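Local coordinates for Iron(III) ABC transporter, periplasmic iron-compound-binding protein (Vibrio cholerae, PDB 5GGY) that probably binds iron-loaded hydroxamate siderophores such as ferric Desferal in the periplasm and hands them to an ABC transporter for iron uptake, at residues Asp157-Leu165 with Leu186-Leu195; Gln217-Pro225 with Ile271-Pro280. All coordinates share one frame; numbering follows the deposited sequence.

In the fold
Both interactions hold strands of one mixed sheet: 161-167 in interaction 1 and its parallel neighbour 219-223 in interaction 2, joined by backbone hydrogen bonds, L165 N with L221 O and V163 O with L221 N. Their centres lie about 10 Å apart. Interaction 1 adds the short strand 192-193 to the sheet through backbone bonds, with leucines from the helix end and the turn that follows it; it is partly buried, and S192 is exposed. Interaction 2 lays helix 262-276 and the tail after it against the sheet through side chains, with no hydrogen bond between its segments, and is more deeply buried. The two also meet where L189 packs on T272, and both lie against the long helix 130-154.

Interaction 1. Residues Asp157-Leu165 with Leu186-Leu195; sequences DTLPAVVTL and LEQLGLSSAL
With chi1 at 178°, V162 swings CG1 opposite its backbone N and CG2 opposite its carbonyl carbon, which spreads the two methyls over two leucines of 186-195: CG1 packs on L186 CD2 at 3.9 Å, and CG2 on L191 CD2 at 3.8 Å. L191 gets there with CG turned away from its own carbonyl carbon (chi1 -65°), and the same CD2 also lies against the ring of P160. The backbones pair here as parallel strands, A161 beside S192 and V162 beside S193. V162 is gripped at both its polar atoms: its N donates to S192 O at 2.7 Å in an almost straight bond (174°), while its O takes a weak bond from A194 N at 3.2 Å and a CA-H...O contact from S193. A161 and S192 point to one face of the sheet, where A161 CB packs on A194 CB at 3.9 Å. Ahead of the strand, L159 CD1 rests on the turn at G190, 3.3 Å from G190 O. That glycine, with positive phi, closes helix 181-188 in a Schellman motif, and L186 O accepts from L189 N and L191 N on opposite faces of its plane. Next to this turn, L159 and L189 both touch L151 of helix 130-154. Strand 161-167 runs on between neighbours: A161, V163 and L165 bond to strand 219-223, whereas V162 bonds to S192 and, weakly, to A194, and T164 to 172-176.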
# COMPACT_ATOMS: atom_id res chain seq x y z
N ASP A 157 3.62 -24.51 1.48
CA ASP A 157 3.54 -24.05 0.09
C ASP A 157 3.30 -25.26 -0.81
O ASP A 157 3.93 -26.30 -0.62
CB ASP A 157 4.82 -23.31 -0.31
CG ASP A 157 5.41 -22.48 0.83
OD1 ASP A 157 6.59 -22.09 0.72
OD2 ASP A 157 4.70 -22.23 1.82
N THR A 158 2.41 -25.13 -1.79
CA THR A 158 1.71 -23.89 -2.09
C THR A 158 0.41 -23.73 -1.31
O THR A 158 -0.10 -24.69 -0.72
CB THR A 158 1.39 -23.78 -3.59
OG1 THR A 158 0.48 -24.83 -3.97
CG2 THR A 158 2.66 -23.90 -4.42
N LEU A 159 -0.12 -22.51 -1.31
CA LEU A 159 -1.36 -22.19 -0.61
C LEU A 159 -2.57 -22.67 -1.41
O LEU A 159 -2.55 -22.68 -2.64
CB LEU A 159 -1.44 -20.69 -0.35
CG LEU A 159 -0.41 -20.15 0.65
CD1 LEU A 159 -0.44 -18.63 0.70
CD2 LEU A 159 -0.65 -20.74 2.03
N PRO A 160 -3.64 -23.08 -0.70
CA PRO A 160 -4.82 -23.66 -1.35
C PRO A 160 -5.63 -22.65 -2.16
O PRO A 160 -5.49 -21.45 -1.97
CB PRO A 160 -5.65 -24.18 -0.17
CG PRO A 160 -5.25 -23.30 0.97
CD PRO A 160 -3.79 -23.02 0.76
N ALA A 161 -6.48 -23.15 -3.05
CA ALA A 161 -7.37 -22.30 -3.83
C ALA A 161 -8.64 -22.01 -3.04
O ALA A 161 -9.24 -22.91 -2.45
CB ALA A 161 -7.71 -22.96 -5.16
N VAL A 162 -9.04 -20.74 -3.02
CA VAL A 162 -10.18 -20.31 -2.22
C VAL A 162 -11.22 -19.57 -3.05
O VAL A 162 -10.88 -18.72 -3.88
CB VAL A 162 -9.74 -19.40 -1.05
CG1 VAL A 162 -10.94 -18.92 -0.24
CG2 VAL A 162 -8.75 -20.12 -0.15
N VAL A 163 -12.49 -19.90 -2.85
CA VAL A 163 -13.57 -19.12 -3.43
C VAL A 163 -14.39 -18.49 -2.30
O VAL A 163 -14.68 -19.12 -1.28
CB VAL A 163 -14.48 -19.99 -4.34
CG1 VAL A 163 -15.05 -21.18 -3.58
CG2 VAL A 163 -15.60 -19.15 -4.94
N THR A 164 -14.73 -17.21 -2.48
CA THR A 164 -15.49 -16.47 -1.47
C THR A 164 -16.87 -16.10 -1.98
O THR A 164 -17.04 -15.77 -3.16
CB THR A 164 -14.75 -15.20 -1.05
OG1 THR A 164 -15.68 -14.29 -0.46
CG2 THR A 164 -14.09 -14.54 -2.26
N LEU A 165 -17.86 -16.12 -1.09
CA LEU A 165 -19.22 -15.78 -1.49
C LEU A 165 -20.12 -15.40 -0.32
O LEU A 165 -19.77 -15.59 0.84
CB LEU A 165 -19.86 -16.95 -2.28
CG LEU A 165 -20.10 -18.38 -1.77
CD1 LEU A 165 -18.82 -19.07 -1.33
CD2 LEU A 165 -21.16 -18.46 -0.67
N LEU A 186 -7.58 -12.15 -1.08
CA LEU A 186 -7.05 -13.47 -1.40
C LEU A 186 -5.68 -13.40 -2.07
O LEU A 186 -4.75 -14.09 -1.67
CB LEU A 186 -8.03 -14.23 -2.31
CG LEU A 186 -9.39 -14.60 -1.72
CD1 LEU A 186 -10.24 -15.33 -2.75
CD2 LEU A 186 -9.23 -15.44 -0.47
N GLU A 187 -5.56 -12.55 -3.09
CA GLU A 187 -4.30 -12.38 -3.80
C GLU A 187 -3.21 -11.85 -2.88
O GLU A 187 -2.06 -12.29 -2.94
CB GLU A 187 -4.48 -11.44 -5.00
CG GLU A 187 -5.44 -11.93 -6.06
CD GLU A 187 -5.67 -10.90 -7.14
OE1 GLU A 187 -5.01 -9.84 -7.10
OE2 GLU A 187 -6.51 -11.13 -8.04
N GLN A 188 -3.58 -10.90 -2.03
CA GLN A 188 -2.64 -10.30 -1.09
C GLN A 188 -2.25 -11.29 0.01
O GLN A 188 -1.25 -11.10 0.70
CB GLN A 188 -3.26 -9.04 -0.47
CG GLN A 188 -2.25 -8.00 -0.02
CD GLN A 188 -1.65 -7.23 -1.17
OE1 GLN A 188 -0.71 -7.69 -1.82
NE2 GLN A 188 -2.17 -6.04 -1.43
N LEU A 189 -3.04 -12.34 0.17
CA LEU A 189 -2.79 -13.34 1.20
C LEU A 189 -2.01 -14.53 0.65
O LEU A 189 -1.70 -15.47 1.38
CB LEU A 189 -4.11 -13.82 1.80
CG LEU A 189 -4.22 -13.81 3.32
CD1 LEU A 189 -3.74 -12.48 3.87
CD2 LEU A 189 -5.66 -14.07 3.73
N GLY A 190 -1.68 -14.47 -0.64
CA GLY A 190 -0.98 -15.55 -1.30
C GLY A 190 -1.90 -16.65 -1.78
O GLY A 190 -1.45 -17.67 -2.30
N LEU A 191 -3.20 -16.45 -1.60
CA LEU A 191 -4.20 -17.45 -1.99
C LEU A 191 -4.59 -17.33 -3.46
O LEU A 191 -4.56 -16.24 -4.04
CB LEU A 191 -5.44 -17.34 -1.10
CG LEU A 191 -5.25 -17.66 0.38
CD1 LEU A 191 -6.41 -17.11 1.20
CD2 LEU A 191 -5.11 -19.16 0.59
N SER A 192 -4.97 -18.46 -4.07
CA SER A 192 -5.45 -18.47 -5.44
C SER A 192 -6.96 -18.66 -5.48
O SER A 192 -7.57 -19.03 -4.47
CB SER A 192 -4.74 -19.56 -6.25
OG SER A 192 -4.72 -20.79 -5.55
N SER A 193 -7.56 -18.41 -6.63
CA SER A 193 -9.01 -18.50 -6.77
C SER A 193 -9.45 -19.89 -7.23
O SER A 193 -8.91 -20.43 -8.20
CB SER A 193 -9.52 -17.45 -7.76
OG SER A 193 -9.04 -16.16 -7.42
N ALA A 194 -10.41 -20.47 -6.52
CA ALA A 194 -10.92 -21.79 -6.87
C ALA A 194 -11.92 -21.70 -8.02
O ALA A 194 -12.03 -22.62 -8.83
CB ALA A 194 -11.57 -22.45 -5.66
N LEU A 195 -12.64 -20.58 -8.08
CA LEU A 195 -13.64 -20.38 -9.12
C LEU A 195 -13.62 -18.93 -9.60
O LEU A 195 -14.52 -18.15 -9.26
CB LEU A 195 -15.03 -20.75 -8.59
CG LEU A 195 -16.03 -21.33 -9.60
CD1 LEU A 195 -15.46 -22.57 -10.26
CD2 LEU A 195 -17.35 -21.63 -8.91

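Interaction 2. Residues Gln217-Pro225 with Ile271-Pro280; sequences QGYVLYFLP and ITESLLAVAP
L221 points from its strand onto the helix, CD1 against I271 CG2 at 3.6 Å and CD2 against S274 CB at 4.1 Å, its two methyls meeting residues about one turn apart on the same side of the helix. L275 fills in beside it: with CG anti to the backbone N (chi1 -156°), it brings CD1 to 4.0 Å from Y219 CB, obliquely to the tyrosine ring. That ring is also met from the tail of 271-280. V278 O lies in the ring plane at its edge, 3.6 Å from Y219 CE1, and V278 CG2 packs 3.9 Å from the same carbon; farther out, Y219 OH lies 3.3 Å from P280 CD. At the other end of the strand, I271 CD1 meets the edge of the F223 ring at CZ, 4.2 Å away.

The arrangement is a helix laid on the face of a sheet in an alpha/beta lobe, as expected of the periplasmic binding proteins whose two lobes are joined by a long helix, here probably 130-154. The axes of strand 219-223 and helix 271-276 approach to 9.8 Å at 134° between their directions. After the helix the chain turns at L276 to A279 (type II), and V278 lies against the tyrosine.

Farther out, S274 is anchored to the next strand, its OG bonded to S251 O and its carbonyl O to N250 ND2. F155 packs edge-to-face with Y219. On the helix's far side, T272 and L276 rest on L151 of helix 130-154.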
# COMPACT_ATOMS: atom_id res chain seq x y z
N GLN A 217 -11.55 -28.31 -5.99
CA GLN A 217 -10.30 -27.76 -5.49
C GLN A 217 -10.46 -26.94 -4.22
O GLN A 217 -10.89 -25.79 -4.25
CB GLN A 217 -9.65 -26.90 -6.58
CG GLN A 217 -10.63 -25.98 -7.30
CD GLN A 217 -10.28 -25.78 -8.76
OE1 GLN A 217 -9.13 -25.52 -9.11
NE2 GLN A 217 -11.28 -25.90 -9.62
N GLY A 218 -10.13 -27.56 -3.09
CA GLY A 218 -9.96 -26.81 -1.86
C GLY A 218 -11.19 -26.25 -1.18
O GLY A 218 -12.17 -26.96 -0.95
N TYR A 219 -11.14 -24.96 -0.88
CA TYR A 219 -11.95 -24.39 0.19
C TYR A 219 -13.01 -23.38 -0.24
O TYR A 219 -12.85 -22.66 -1.23
CB TYR A 219 -11.02 -23.74 1.23
CG TYR A 219 -10.05 -24.71 1.86
CD1 TYR A 219 -10.25 -25.19 3.15
CD2 TYR A 219 -8.93 -25.16 1.17
CE1 TYR A 219 -9.37 -26.09 3.73
CE2 TYR A 219 -8.04 -26.06 1.74
CZ TYR A 219 -8.27 -26.52 3.02
OH TYR A 219 -7.39 -27.41 3.59
N VAL A 220 -14.10 -23.35 0.52
CA VAL A 220 -15.20 -22.43 0.30
C VAL A 220 -15.50 -21.62 1.56
O VAL A 220 -15.76 -22.18 2.62
CB VAL A 220 -16.48 -23.18 -0.14
CG1 VAL A 220 -17.70 -22.27 -0.05
CG2 VAL A 220 -16.31 -23.74 -1.54
N LEU A 221 -15.44 -20.30 1.43
CA LEU A 221 -15.71 -19.41 2.56
C LEU A 221 -16.94 -18.54 2.28
O LEU A 221 -17.05 -17.93 1.22
CB LEU A 221 -14.50 -18.52 2.84
CG LEU A 221 -13.20 -19.21 3.27
CD1 LEU A 221 -12.08 -18.20 3.44
CD2 LEU A 221 -13.42 -20.00 4.55
N TYR A 222 -17.86 -18.50 3.24
CA TYR A 222 -19.04 -17.65 3.10
C TYR A 222 -19.18 -16.68 4.28
O TYR A 222 -18.98 -17.05 5.43
CB TYR A 222 -20.32 -18.49 2.96
CG TYR A 222 -20.64 -19.39 4.13
CD1 TYR A 222 -21.49 -18.95 5.15
CD2 TYR A 222 -20.12 -20.67 4.22
CE1 TYR A 222 -21.80 -19.76 6.22
CE2 TYR A 222 -20.43 -21.49 5.29
CZ TYR A 222 -21.26 -21.03 6.29
OH TYR A 222 -21.56 -21.85 7.36
N PHE A 223 -19.51 -15.43 3.96
CA PHE A 223 -19.55 -14.37 4.96
C PHE A 223 -20.84 -14.34 5.77
O PHE A 223 -21.94 -14.46 5.22
CB PHE A 223 -19.35 -13.00 4.30
CG PHE A 223 -17.99 -12.80 3.71
CD1 PHE A 223 -16.88 -12.67 4.52
CD2 PHE A 223 -17.82 -12.71 2.34
CE1 PHE A 223 -15.63 -12.48 3.99
CE2 PHE A 223 -16.57 -12.52 1.80
CZ PHE A 223 -15.47 -12.40 2.62
N LEU A 224 -20.70 -14.19 7.08
CA LEU A 224 -21.84 -13.94 7.95
C LEU A 224 -22.15 -12.44 7.92
O LEU A 224 -21.28 -11.64 7.59
CB LEU A 224 -21.53 -14.42 9.37
CG LEU A 224 -21.31 -15.93 9.53
CD1 LEU A 224 -20.97 -16.28 10.97
CD2 LEU A 224 -22.53 -16.71 9.06
N PRO A 225 -23.39 -12.06 8.26
CA PRO A 225 -24.52 -12.89 8.68
C PRO A 225 -25.30 -13.51 7.53
O PRO A 225 -25.40 -12.94 6.45
CB PRO A 225 -25.40 -11.91 9.45
CG PRO A 225 -25.17 -10.62 8.74
CD PRO A 225 -23.73 -10.62 8.31
N ILE A 271 -10.83 -13.86 7.13
CA ILE A 271 -10.65 -14.94 6.17
C ILE A 271 -9.54 -15.89 6.62
O ILE A 271 -9.71 -17.11 6.59
CB ILE A 271 -10.34 -14.40 4.76
CG1 ILE A 271 -11.61 -13.84 4.12
CG2 ILE A 271 -9.72 -15.47 3.89
CD1 ILE A 271 -11.38 -13.18 2.77
N THR A 272 -8.42 -15.32 7.06
CA THR A 272 -7.31 -16.10 7.59
C THR A 272 -7.76 -16.95 8.77
O THR A 272 -7.48 -18.15 8.82
CB THR A 272 -6.14 -15.20 8.04
OG1 THR A 272 -5.58 -14.54 6.90
CG2 THR A 272 -5.06 -16.03 8.71
N GLU A 273 -8.47 -16.32 9.70
CA GLU A 273 -9.00 -17.00 10.88
C GLU A 273 -9.89 -18.19 10.51
O GLU A 273 -9.74 -19.27 11.08
CB GLU A 273 -9.79 -16.00 11.73
CG GLU A 273 -10.70 -16.62 12.76
CD GLU A 273 -11.54 -15.58 13.47
OE1 GLU A 273 -11.13 -14.41 13.49
OE2 GLU A 273 -12.62 -15.95 13.98
N SER A 274 -10.80 -17.99 9.57
CA SER A 274 -11.69 -19.07 9.14
C SER A 274 -10.95 -20.13 8.34
O SER A 274 -11.37 -21.28 8.28
CB SER A 274 -12.85 -18.50 8.31
OG SER A 274 -13.92 -18.10 9.14
N LEU A 275 -9.84 -19.73 7.72
CA LEU A 275 -9.08 -20.63 6.87
C LEU A 275 -8.02 -21.39 7.66
O LEU A 275 -7.61 -22.49 7.28
CB LEU A 275 -8.44 -19.86 5.72
CG LEU A 275 -8.11 -20.68 4.47
CD1 LEU A 275 -9.36 -21.35 3.94
CD2 LEU A 275 -7.48 -19.79 3.41
N LEU A 276 -7.57 -20.80 8.77
CA LEU A 276 -6.66 -21.48 9.67
C LEU A 276 -7.39 -22.60 10.40
O LEU A 276 -6.83 -23.66 10.66
CB LEU A 276 -6.03 -20.51 10.67
CG LEU A 276 -4.91 -19.63 10.12
CD1 LEU A 276 -4.35 -18.72 11.20
CD2 LEU A 276 -3.80 -20.49 9.52
N ALA A 277 -8.65 -22.35 10.74
CA ALA A 277 -9.53 -23.44 11.16
C ALA A 277 -9.84 -24.25 9.91
O ALA A 277 -9.60 -23.78 8.80
CB ALA A 277 -10.79 -22.90 11.80
N VAL A 278 -10.33 -25.47 10.09
CA VAL A 278 -10.59 -26.44 9.01
C VAL A 278 -9.36 -26.70 8.12
O VAL A 278 -9.45 -27.36 7.09
CB VAL A 278 -11.83 -26.02 8.12
CG1 VAL A 278 -12.92 -25.38 8.98
CG2 VAL A 278 -11.45 -25.12 6.94
N ALA A 279 -8.20 -26.22 8.56
CA ALA A 279 -6.94 -26.52 7.89
C ALA A 279 -6.45 -27.91 8.28
O ALA A 279 -6.73 -28.39 9.38
CB ALA A 279 -5.89 -25.47 8.24
N PRO A 280 -5.71 -28.58 7.37
CA PRO A 280 -5.24 -29.94 7.65
C PRO A 280 -4.22 -30.02 8.78
O PRO A 280 -3.63 -29.00 9.16
CB PRO A 280 -4.60 -30.37 6.32
CG PRO A 280 -4.19 -29.09 5.68
CD PRO A 280 -5.27 -28.11 6.04